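Local coordinates for protein PelA (Pseudomonas aeruginosa, PDB 5TCB) that probably hydrolyses glycosidic bonds through the domain described here, and as a whole protein is also thought to have deacetylase activity, at residues V46-A51 with Q127-L132; A154-L159 with L180-G185; R175-L180 with D222-Q227; V258-V261 with A265-Y268. All coordinates share one frame; numbering follows the deposited sequence.

Contact 1 (V46-A51 with Q127-L132)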
loop_
_atom_site.group_PDB
_atom_site.type_symbol
_atom_site.label_atom_id
_atom_site.label_comp_id
_atom_site.label_asym_id
_atom_site.label_seq_id
_atom_site.Cartn_x
_atom_site.Cartn_y
_atom_site.Cartn_z
ATOM N N VAL A 46 -8.399 8.153 1.285
ATOM C CA VAL A 46 -8.911 6.900 1.832
ATOM C C VAL A 46 -8.518 5.770 0.888
ATOM O O VAL A 46 -8.837 5.819 -0.301
ATOM C CB VAL A 46 -10.432 6.931 2.040
ATOM C CG1 VAL A 46 -10.890 5.646 2.689
ATOM C CG2 VAL A 46 -10.817 8.090 2.920
ATOM N N VAL A 47 -7.839 4.761 1.427
ATOM C CA VAL A 47 -7.453 3.569 0.683
ATOM C C VAL A 47 -8.376 2.425 1.071
ATOM O O VAL A 47 -8.539 2.119 2.255
ATOM C CB VAL A 47 -5.994 3.206 0.968
ATOM C CG1 VAL A 47 -5.607 1.961 0.147
ATOM C CG2 VAL A 47 -5.050 4.370 0.668
ATOM N N LEU A 48 -8.980 1.792 0.073
ATOM C CA LEU A 48 -10.024 0.802 0.263
ATOM C C LEU A 48 -9.722 -0.467 -0.517
ATOM O O LEU A 48 -9.076 -0.434 -1.572
ATOM C CB LEU A 48 -11.373 1.323 -0.218
ATOM C CG LEU A 48 -11.755 2.638 0.444
ATOM C CD1 LEU A 48 -12.261 3.612 -0.579
ATOM C CD2 LEU A 48 -12.750 2.371 1.523
ATOM N N GLU A 49 -10.258 -1.577 -0.029
ATOM C CA GLU A 49 -10.368 -2.782 -0.844
ATOM C C GLU A 49 -11.618 -2.632 -1.691
ATOM O O GLU A 49 -12.749 -2.720 -1.187
ATOM C CB GLU A 49 -10.402 -4.028 0.037
ATOM C CG GLU A 49 -10.703 -5.321 -0.717
ATOM C CD GLU A 49 -9.862 -5.497 -1.967
ATOM O OE1 GLU A 49 -8.614 -5.593 -1.891
ATOM O OE2 GLU A 49 -10.475 -5.538 -3.052
ATOM N N ALA A 50 -11.414 -2.424 -2.989
ATOM C CA ALA A 50 -12.507 -2.116 -3.910
ATOM C C ALA A 50 -13.548 -3.235 -4.016
ATOM O O ALA A 50 -14.700 -2.984 -4.398
ATOM C CB ALA A 50 -11.910 -1.795 -5.289
ATOM N N ALA A 51 -13.179 -4.474 -3.702
ATOM C CA ALA A 51 -14.144 -5.562 -3.747
ATOM C C ALA A 51 -15.335 -5.322 -2.832
ATOM O O ALA A 51 -16.383 -5.942 -3.019
ATOM C CB ALA A 51 -13.447 -6.874 -3.374
ATOM N N GLN A 127 -14.295 2.535 -12.348
ATOM C CA GLN A 127 -15.128 2.573 -11.150
ATOM C C GLN A 127 -15.081 3.903 -10.418
ATOM O O GLN A 127 -15.881 4.102 -9.498
ATOM C CB GLN A 127 -14.695 1.490 -10.178
ATOM C CG GLN A 127 -15.007 0.076 -10.596
ATOM C CD GLN A 127 -15.247 -0.771 -9.372
ATOM O OE1 GLN A 127 -16.338 -0.737 -8.783
ATOM N NE2 GLN A 127 -14.226 -1.491 -8.947
ATOM N N GLY A 128 -14.175 4.803 -10.781
ATOM C CA GLY A 128 -14.145 6.122 -10.191
ATOM C C GLY A 128 -13.032 6.363 -9.214
ATOM O O GLY A 128 -12.951 7.463 -8.667
ATOM N N TYR A 129 -12.138 5.407 -8.999
ATOM C CA TYR A 129 -11.058 5.639 -8.054
ATOM C C TYR A 129 -10.139 6.744 -8.555
ATOM O O TYR A 129 -9.852 6.867 -9.744
ATOM C CB TYR A 129 -10.269 4.337 -7.781
ATOM C CG TYR A 129 -11.082 3.418 -6.926
ATOM C CD1 TYR A 129 -11.131 3.596 -5.548
ATOM C CD2 TYR A 129 -11.855 2.407 -7.487
ATOM C CE1 TYR A 129 -11.912 2.784 -4.756
ATOM C CE2 TYR A 129 -12.648 1.606 -6.706
ATOM C CZ TYR A 129 -12.675 1.791 -5.336
ATOM O OH TYR A 129 -13.485 0.999 -4.529
ATOM N N ALA A 130 -9.666 7.565 -7.626
ATOM C CA ALA A 130 -8.722 8.627 -7.944
ATOM C C ALA A 130 -7.283 8.159 -7.975
ATOM O O ALA A 130 -6.397 8.915 -8.395
ATOM C CB ALA A 130 -8.866 9.749 -6.931
ATOM N N GLY A 131 -7.025 6.947 -7.514
ATOM C CA GLY A 131 -5.669 6.450 -7.457
ATOM C C GLY A 131 -5.652 5.007 -7.011
ATOM O O GLY A 131 -6.689 4.395 -6.714
ATOM N N LEU A 132 -4.418 4.478 -6.963
ATOM C CA LEU A 132 -4.145 3.121 -6.543
ATOM C C LEU A 132 -3.127 3.139 -5.417
ATOM O O LEU A 132 -2.172 3.918 -5.456
ATOM C CB LEU A 132 -3.550 2.298 -7.666
ATOM C CG LEU A 132 -4.361 2.207 -8.956
ATOM C CD1 LEU A 132 -3.562 1.522 -10.075
ATOM C CD2 LEU A 132 -5.657 1.497 -8.722
HETATM O O HOH W 1 -15.216 -0.469 -5.992
#
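Tyr129 sets its CG anti to its own carbonyl carbon, beside the backbone N (chi1 -73°), and this swings the phenol ring toward Ala50 and Leu48. The ring and Ala50 meet obliquely: the methyl CB of Ala50 lies 3.3 Å from OH of Tyr129 and 3.7 Å from its CZ, tight packing against the phenol end. Leu48 comes in at the ring's edge instead, near its plane, with CD1 4.3 Å from CE1 of Tyr129.

Polar groups tie the same place together through one water. It sits in the plane of the Tyr129 ring, 2.7 Å from OH of Tyr129, and also hydrogen-bonds to Ala50 O and to Gln127 OE1 at 3.0 Å each. Two segments that share no direct hydrogen bond are thus bridged. Within 46-51, Ala51 N reaches Glu49 OE2 at 3.0 Å, nearly straight at 164°, a bond on the anti side of the carboxylate, across the turn that follows the strand. Gly128, with its positive phi, ends helix 111-126 in a Schellman motif, just before Tyr129.

Leu53 and Val58 add to the surroundings of the tyrosine, and Leu124 comes from helix 111-126. Together they illustrate the layer between parallel strands and outer helices in a (beta/alpha)8 barrel, the fold of this GH114 domain.

Contact 2 (A154-L159 with L180-G185)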
loop_
_atom_site.group_PDB
_atom_site.type_symbol
_atom_site.label_atom_id
_atom_site.label_comp_id
_atom_site.label_asym_id
_atom_site.label_seq_id
_atom_site.Cartn_x
_atom_site.Cartn_y
_atom_site.Cartn_z
ATOM N N ALA A 154 12.032 -5.195 -13.879
ATOM C CA ALA A 154 10.700 -5.485 -14.394
ATOM C C ALA A 154 9.640 -4.725 -13.613
ATOM O O ALA A 154 8.638 -4.281 -14.187
ATOM C CB ALA A 154 10.430 -6.976 -14.325
ATOM N N LEU A 155 9.850 -4.560 -12.306
ATOM C CA LEU A 155 8.928 -3.779 -11.492
ATOM C C LEU A 155 8.954 -2.318 -11.923
ATOM O O LEU A 155 7.896 -1.700 -12.107
ATOM C CB LEU A 155 9.289 -3.911 -10.010
ATOM C CG LEU A 155 8.434 -3.060 -9.072
ATOM C CD1 LEU A 155 6.984 -3.466 -9.182
ATOM C CD2 LEU A 155 8.908 -3.237 -7.628
ATOM N N ALA A 156 10.156 -1.746 -12.106
ATOM C CA ALA A 156 10.244 -0.336 -12.487
ATOM C C ALA A 156 9.590 -0.102 -13.846
ATOM O O ALA A 156 8.836 0.864 -14.020
ATOM C CB ALA A 156 11.703 0.130 -12.483
ATOM N N SER A 157 9.821 -1.002 -14.813
ATOM C CA SER A 157 9.201 -0.819 -16.124
ATOM C C SER A 157 7.692 -0.999 -16.056
ATOM O O SER A 157 6.954 -0.302 -16.772
ATOM C CB SER A 157 9.801 -1.787 -17.149
ATOM O OG SER A 157 9.432 -3.125 -16.904
ATOM N N PHE A 158 7.209 -1.916 -15.212
ATOM C CA PHE A 158 5.771 -2.062 -15.036
ATOM C C PHE A 158 5.150 -0.787 -14.479
ATOM O O PHE A 158 4.113 -0.321 -14.968
ATOM C CB PHE A 158 5.435 -3.236 -14.109
ATOM C CG PHE A 158 3.999 -3.230 -13.722
ATOM C CD1 PHE A 158 3.044 -3.678 -14.616
ATOM C CD2 PHE A 158 3.588 -2.675 -12.522
ATOM C CE1 PHE A 158 1.708 -3.621 -14.304
ATOM C CE2 PHE A 158 2.222 -2.605 -12.206
ATOM C CZ PHE A 158 1.301 -3.068 -13.103
ATOM N N LEU A 159 5.764 -0.215 -13.442
ATOM C CA LEU A 159 5.203 0.979 -12.821
ATOM C C LEU A 159 5.197 2.144 -13.802
ATOM O O LEU A 159 4.236 2.920 -13.850
ATOM C CB LEU A 159 5.966 1.332 -11.541
ATOM C CG LEU A 159 5.837 0.298 -10.410
ATOM C CD1 LEU A 159 6.855 0.532 -9.274
ATOM C CD2 LEU A 159 4.403 0.281 -9.854
ATOM N N LEU A 180 11.967 3.639 -6.637
ATOM C CA LEU A 180 11.638 5.066 -6.651
ATOM C C LEU A 180 12.703 5.947 -7.287
ATOM O O LEU A 180 12.327 6.871 -8.028
ATOM C CB LEU A 180 11.337 5.547 -5.225
ATOM C CG LEU A 180 9.929 5.204 -4.759
ATOM C CD1 LEU A 180 9.827 5.150 -3.234
ATOM C CD2 LEU A 180 8.917 6.206 -5.329
ATOM N N PRO A 181 14.006 5.748 -7.071
ATOM C CA PRO A 181 14.967 6.667 -7.685
ATOM C C PRO A 181 14.926 6.654 -9.201
ATOM O O PRO A 181 15.332 7.649 -9.822
ATOM C CB PRO A 181 16.315 6.174 -7.140
ATOM C CG PRO A 181 15.977 5.493 -5.853
ATOM C CD PRO A 181 14.664 4.813 -6.145
ATOM N N GLU A 182 14.448 5.579 -9.822
ATOM C CA GLU A 182 14.322 5.502 -11.271
ATOM C C GLU A 182 12.955 5.929 -11.793
ATOM O O GLU A 182 12.714 5.845 -13.007
ATOM C CB GLU A 182 14.605 4.080 -11.738
ATOM C CG GLU A 182 16.075 3.732 -11.646
ATOM C CD GLU A 182 16.334 2.283 -11.927
ATOM O OE1 GLU A 182 15.793 1.769 -12.923
ATOM O OE2 GLU A 182 17.062 1.652 -11.140
ATOM N N LEU A 183 12.058 6.395 -10.929
ATOM C CA LEU A 183 10.692 6.755 -11.321
ATOM C C LEU A 183 10.342 8.161 -10.841
ATOM O O LEU A 183 9.325 8.364 -10.170
ATOM C CB LEU A 183 9.705 5.734 -10.767
ATOM C CG LEU A 183 9.930 4.305 -11.250
ATOM C CD1 LEU A 183 9.127 3.344 -10.359
ATOM C CD2 LEU A 183 9.511 4.168 -12.705
ATOM N N PRO A 184 11.147 9.166 -11.184
ATOM C CA PRO A 184 10.809 10.536 -10.775
ATOM C C PRO A 184 9.456 10.950 -11.323
ATOM O O PRO A 184 9.118 10.672 -12.477
ATOM C CB PRO A 184 11.948 11.375 -11.372
ATOM C CG PRO A 184 12.449 10.548 -12.520
ATOM C CD PRO A 184 12.351 9.136 -12.030
ATOM N N GLY A 185 8.659 11.579 -10.463
ATOM C CA GLY A 185 7.360 12.081 -10.866
ATOM C C GLY A 185 6.239 11.066 -10.896
ATOM O O GLY A 185 5.109 11.427 -11.239
#
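Leu159 and Leu183 cross at about a right angle, and their methyl groups make the apolar part of the contact: CD1 of Leu159 lies 3.8 Å from CD1 of Leu183. The same Leu183 methyl also rests against the base of its partner, 3.9 Å from CB of Leu159, and so spans the side chain from root to branch. Leu183 holds CG anti to its carbonyl carbon (chi1 -60°), which turns the fork of its branches to the helix. The second branch then takes a different neighbour, CD2 of Leu183 lying 3.6 Å from the backbone O of Ala156. One leucine is in this way fitted against both a side chain and the peptide surface of helix 145-165.

At the margin, Glu182 runs out alongside Ala156, whose CB comes no nearer than 4.4 Å to Glu182 OE1; the charge is met by Arg152 of the same helix, in a salt bridge through OE2. Next to Ala156, Ser157 OG reaches back one turn and donates to Ala154 O at 3.1 Å, from above the carbonyl plane. Phe158 N reaches this oxygen from the same face, at 2.9 Å; the oxygen thus takes a side-chain donor as well as the helical one, and Arg114 also bonds to it. Within 180-185, Leu183 N bonds to Leu180 O and closes a 3-10 turn.

That short turn lies in the connection from strand 170-174 to strand 187-192, where a canonical (beta/alpha)8 barrel would carry a full helix; the preceding helix packs against this reduced unit.

Contact 3 (R175-L180 with D222-Q227)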
loop_
_atom_site.group_PDB
_atom_site.type_symbol
_atom_site.label_atom_id
_atom_site.label_comp_id
_atom_site.label_asym_id
_atom_site.label_seq_id
_atom_site.Cartn_x
_atom_site.Cartn_y
_atom_site.Cartn_z
ATOM N N ARG A 175 6.172 1.742 0.218
ATOM C CA ARG A 175 7.638 1.622 0.064
ATOM C C ARG A 175 7.963 1.685 -1.430
ATOM O O ARG A 175 7.525 2.611 -2.120
ATOM C CB ARG A 175 8.162 0.392 0.774
ATOM C CG ARG A 175 7.966 0.368 2.247
ATOM C CD ARG A 175 8.559 -0.860 2.843
ATOM N NE ARG A 175 8.414 -0.908 4.297
ATOM C CZ ARG A 175 9.359 -1.326 5.121
ATOM N NH1 ARG A 175 10.535 -1.756 4.664
ATOM N NH2 ARG A 175 9.112 -1.326 6.425
ATOM N N GLY A 176 8.739 0.764 -1.972
ATOM C CA GLY A 176 9.263 0.939 -3.317
ATOM C C GLY A 176 10.621 1.589 -3.396
ATOM O O GLY A 176 10.996 2.103 -4.455
ATOM N N PHE A 177 11.403 1.523 -2.322
ATOM C CA PHE A 177 12.650 2.266 -2.255
ATOM C C PHE A 177 13.611 1.856 -3.354
ATOM O O PHE A 177 14.438 2.668 -3.795
ATOM C CB PHE A 177 13.302 2.060 -0.888
ATOM C CG PHE A 177 12.419 2.440 0.274
ATOM C CD1 PHE A 177 11.813 3.664 0.313
ATOM C CD2 PHE A 177 12.204 1.561 1.314
ATOM C CE1 PHE A 177 10.962 4.002 1.371
ATOM C CE2 PHE A 177 11.386 1.896 2.379
ATOM C CZ PHE A 177 10.781 3.095 2.414
ATOM N N GLU A 178 13.568 0.588 -3.774
ATOM C CA GLU A 178 14.511 0.102 -4.767
ATOM C C GLU A 178 14.194 0.594 -6.176
ATOM O O GLU A 178 15.066 0.541 -7.046
ATOM C CB GLU A 178 14.524 -1.429 -4.766
ATOM C CG GLU A 178 15.015 -2.065 -3.476
ATOM C CD GLU A 178 13.968 -2.098 -2.352
ATOM O OE1 GLU A 178 12.757 -1.809 -2.579
ATOM O OE2 GLU A 178 14.409 -2.393 -1.213
ATOM N N VAL A 179 12.967 1.043 -6.415
ATOM C CA VAL A 179 12.556 1.515 -7.733
ATOM C C VAL A 179 12.292 3.014 -7.764
ATOM O O VAL A 179 12.424 3.619 -8.838
ATOM C CB VAL A 179 11.334 0.740 -8.275
ATOM C CG1 VAL A 179 11.705 -0.729 -8.588
ATOM C CG2 VAL A 179 10.146 0.783 -7.345
ATOM N N LEU A 180 11.967 3.639 -6.637
ATOM C CA LEU A 180 11.638 5.066 -6.651
ATOM C C LEU A 180 12.703 5.947 -7.287
ATOM O O LEU A 180 12.327 6.871 -8.028
ATOM C CB LEU A 180 11.337 5.547 -5.225
ATOM C CG LEU A 180 9.929 5.204 -4.759
ATOM C CD1 LEU A 180 9.827 5.150 -3.234
ATOM C CD2 LEU A 180 8.917 6.206 -5.329
ATOM N N ASP A 222 15.042 9.868 4.513
ATOM C CA ASP A 222 15.741 11.136 4.331
ATOM C C ASP A 222 15.764 11.535 2.860
ATOM O O ASP A 222 15.571 12.708 2.519
ATOM C CB ASP A 222 17.171 11.043 4.871
ATOM C CG ASP A 222 17.244 11.170 6.384
ATOM O OD1 ASP A 222 16.216 11.474 7.029
ATOM O OD2 ASP A 222 18.350 10.986 6.931
ATOM N N ALA A 223 16.008 10.571 1.974
ATOM C CA ALA A 223 16.045 10.864 0.544
ATOM C C ALA A 223 14.693 11.378 0.062
ATOM O O ALA A 223 14.607 12.421 -0.596
ATOM C CB ALA A 223 16.454 9.610 -0.229
ATOM N N LEU A 224 13.622 10.662 0.396
ATOM C CA LEU A 224 12.295 11.101 -0.016
ATOM C C LEU A 224 11.964 12.471 0.562
ATOM O O LEU A 224 11.385 13.320 -0.127
ATOM C CB LEU A 224 11.250 10.071 0.409
ATOM C CG LEU A 224 11.373 8.704 -0.272
ATOM C CD1 LEU A 224 10.340 7.776 0.296
ATOM C CD2 LEU A 224 11.249 8.797 -1.795
ATOM N N ARG A 225 12.314 12.709 1.824
ATOM C CA ARG A 225 12.098 14.038 2.391
ATOM C C ARG A 225 12.826 15.099 1.579
ATOM O O ARG A 225 12.277 16.174 1.314
ATOM C CB ARG A 225 12.553 14.078 3.848
ATOM C CG ARG A 225 11.637 13.331 4.807
ATOM C CD ARG A 225 12.032 13.603 6.253
ATOM N NE ARG A 225 13.052 12.669 6.730
ATOM C CZ ARG A 225 12.781 11.528 7.359
ATOM N NH1 ARG A 225 13.768 10.732 7.757
ATOM N NH2 ARG A 225 11.519 11.187 7.602
ATOM N N ALA A 226 14.059 14.809 1.166
ATOM C CA ALA A 226 14.839 15.808 0.449
ATOM C C ALA A 226 14.186 16.178 -0.873
ATOM O O ALA A 226 14.384 17.289 -1.372
ATOM C CB ALA A 226 16.257 15.296 0.215
ATOM N N GLN A 227 13.401 15.271 -1.448
ATOM C CA GLN A 227 12.749 15.512 -2.729
ATOM C C GLN A 227 11.288 15.909 -2.581
ATOM O O GLN A 227 10.555 15.915 -3.577
ATOM C CB GLN A 227 12.890 14.279 -3.629
ATOM C CG GLN A 227 12.082 13.071 -3.202
ATOM C CD GLN A 227 12.380 11.839 -4.047
ATOM O OE1 GLN A 227 11.471 11.204 -4.583
ATOM N NE2 GLN A 227 13.657 11.493 -4.161
HETATM O O HOH W 2 10.651 9.328 -6.442
#
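Leu224 reaches across to Phe177 with one methyl branch, meeting the aromatic ring at its edge and near its plane: CD1 of Leu224 is 4.0 Å from CE1 of Phe177, and the two side chains cross at about a right angle. The other branch goes to Leu180, with CD2 of Leu224 4.2 Å from CD1 of Leu180, so the fork of a single leucine engages two residues of the loop. Phe177 is held from another direction as well. CB of Arg175 lies over one face of the ring, 3.9 Å above it and offset toward the rim, and His220 of helix 211-226 stacks with the same ring.

The leucine belongs to the end of helix 211-226, the helix of a beta-alpha-beta crossover between the neighbouring parallel strands 187-192 and 231-236 of the barrel; Val190, from the first of these strands, touches both Leu180 and Leu224.

The loop itself is pinned by Gly176 O, which accepts from Val179 N and from Leu180 N, the latter at 2.8 Å. A water 2.8 Å from Gln227 OE1 also reaches Leu180 O, though weakly. On the same turn of the helix as Leu224, Arg225 NH1 forms a salt bridge with Asp222 OD1 at 2.7 Å and 170°, with the carboxylate oxygen in the guanidinium plane and met on its anti side. Asp222 has a second partner in Lys218, and NH2 of Arg225 bonds to Tyr257 OH.

Contact 4 (V258-V261 with A265-Y268)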
loop_
_atom_site.group_PDB
_atom_site.type_symbol
_atom_site.label_atom_id
_atom_site.label_comp_id
_atom_site.label_asym_id
_atom_site.label_seq_id
_atom_site.Cartn_x
_atom_site.Cartn_y
_atom_site.Cartn_z
ATOM N N VAL A 258 2.429 11.888 7.619
ATOM C CA VAL A 258 0.969 11.888 7.663
ATOM C C VAL A 258 0.556 10.508 8.158
ATOM O O VAL A 258 0.746 9.526 7.423
ATOM C CB VAL A 258 0.358 12.189 6.295
ATOM C CG1 VAL A 258 -1.173 12.264 6.394
ATOM C CG2 VAL A 258 0.893 13.506 5.767
ATOM N N PRO A 259 0.060 10.371 9.388
ATOM C CA PRO A 259 -0.103 9.036 9.968
ATOM C C PRO A 259 -1.490 8.438 9.846
ATOM O O PRO A 259 -2.484 9.154 9.755
ATOM C CB PRO A 259 0.220 9.280 11.434
ATOM C CG PRO A 259 -0.358 10.645 11.678
ATOM C CD PRO A 259 -0.125 11.430 10.406
ATOM N N PHE A 260 -1.546 7.111 9.909
ATOM C CA PHE A 260 -2.763 6.385 10.232
ATOM C C PHE A 260 -2.373 5.291 11.192
ATOM O O PHE A 260 -1.489 4.490 10.881
ATOM C CB PHE A 260 -3.422 5.791 8.999
ATOM C CG PHE A 260 -4.778 5.148 9.257
ATOM C CD1 PHE A 260 -5.838 5.893 9.759
ATOM C CD2 PHE A 260 -4.999 3.814 8.918
ATOM C CE1 PHE A 260 -7.090 5.324 9.972
ATOM C CE2 PHE A 260 -6.247 3.241 9.123
ATOM C CZ PHE A 260 -7.301 3.982 9.625
ATOM N N VAL A 261 -2.996 5.281 12.360
ATOM C CA VAL A 261 -2.654 4.337 13.413
ATOM C C VAL A 261 -3.855 3.429 13.596
ATOM O O VAL A 261 -4.922 3.874 14.038
ATOM C CB VAL A 261 -2.276 5.048 14.712
ATOM C CG1 VAL A 261 -1.764 4.026 15.727
ATOM C CG2 VAL A 261 -1.247 6.173 14.434
ATOM N N ALA A 265 -5.535 -5.755 10.459
ATOM C CA ALA A 265 -6.588 -6.127 9.530
ATOM C C ALA A 265 -7.174 -4.927 8.799
ATOM O O ALA A 265 -7.852 -5.115 7.783
ATOM C CB ALA A 265 -7.707 -6.857 10.274
ATOM N N LEU A 266 -6.881 -3.715 9.258
ATOM C CA LEU A 266 -7.413 -2.493 8.660
ATOM C C LEU A 266 -8.933 -2.576 8.570
ATOM O O LEU A 266 -9.560 -2.292 7.534
ATOM C CB LEU A 266 -6.776 -2.197 7.301
ATOM C CG LEU A 266 -5.334 -1.685 7.265
ATOM C CD1 LEU A 266 -5.051 -0.613 8.308
ATOM C CD2 LEU A 266 -4.358 -2.834 7.381
ATOM N N ASP A 267 -9.527 -2.946 9.705
ATOM C CA ASP A 267 -10.966 -3.103 9.848
ATOM C C ASP A 267 -11.513 -2.204 10.950
ATOM O O ASP A 267 -12.517 -2.531 11.589
ATOM C CB ASP A 267 -11.303 -4.563 10.128
ATOM C CG ASP A 267 -10.704 -5.075 11.431
ATOM O OD1 ASP A 267 -9.954 -4.331 12.103
ATOM O OD2 ASP A 267 -10.961 -6.253 11.775
ATOM N N TYR A 268 -10.853 -1.061 11.156
ATOM C CA TYR A 268 -11.017 -0.224 12.335
ATOM C C TYR A 268 -10.905 1.225 11.923
ATOM O O TYR A 268 -10.062 1.573 11.095
ATOM C CB TYR A 268 -9.938 -0.574 13.374
ATOM C CG TYR A 268 -9.781 0.352 14.589
ATOM C CD1 TYR A 268 -10.796 0.534 15.514
ATOM C CD2 TYR A 268 -8.566 0.962 14.840
ATOM C CE1 TYR A 268 -10.606 1.353 16.648
ATOM C CE2 TYR A 268 -8.361 1.766 15.941
ATOM C CZ TYR A 268 -9.360 1.950 16.857
ATOM O OH TYR A 268 -9.123 2.741 17.954
#
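Val261 and Leu266 have the nearest CA atoms across this contact, 9.6 Å apart, and Leu266 adopts left-handed backbone angles (phi 53°, psi 49°). No hydrogen bond joins the two segments, which meet through side chains and carbonyls. Phe260 does most of the reaching. Its CG stands anti to the backbone N (chi1 -174°), which extends the ring toward 265-268, and the far rim of that ring touches two residues near its own plane. CE2 of Phe260 lies 4.1 Å from CD1 of Leu266, the two side chains sliding past each other in opposite directions. Next to it on the rim, CZ of Phe260 comes to 3.9 Å from the backbone O of Tyr268, a carbonyl placed at the ring's edge.

Val261 contributes through its backbone: its O lies obliquely to the Tyr268 ring, 4.5 Å from CE2 of that tyrosine. The hydroxyl of Tyr268 is occupied by a hydrogen bond with Arg242, and Asp267 bonds through OD1 to Thr263, across the turn between the two segments.

Phe260 also touches Ala28 and Phe29 of strand 27-30, and Leu266 touches Phe29 too. Last strand and first strand are thereby brought together by side chains, with the segment after the last strand folded over the junction, as expected at the closing seam of a (beta/alpha)8 barrel.

How the contacts relate
All four contacts fall within the same GH114 barrel but at different places in it. Contacts 2 and 3 form one neighbourhood: their centres are 11 Å apart, they share Leu180, and Val179 of contact 3 packs on contact 2, its CG2 3.8 Å from CD1 of Leu159. Their segments interleave along the chain, and the loop following strand 170-174 meets a helix in each: 145-165 in contact 2, 211-226 in contact 3. Contact 1 stands apart, its centre 24 Å from that of contact 3 and on the opposite side of the chain's centre. Contact 4, at the seam, reaches the same sheet as contact 1, centres 16 Å apart, while contact 2 lies 27 Å from it, centre to centre.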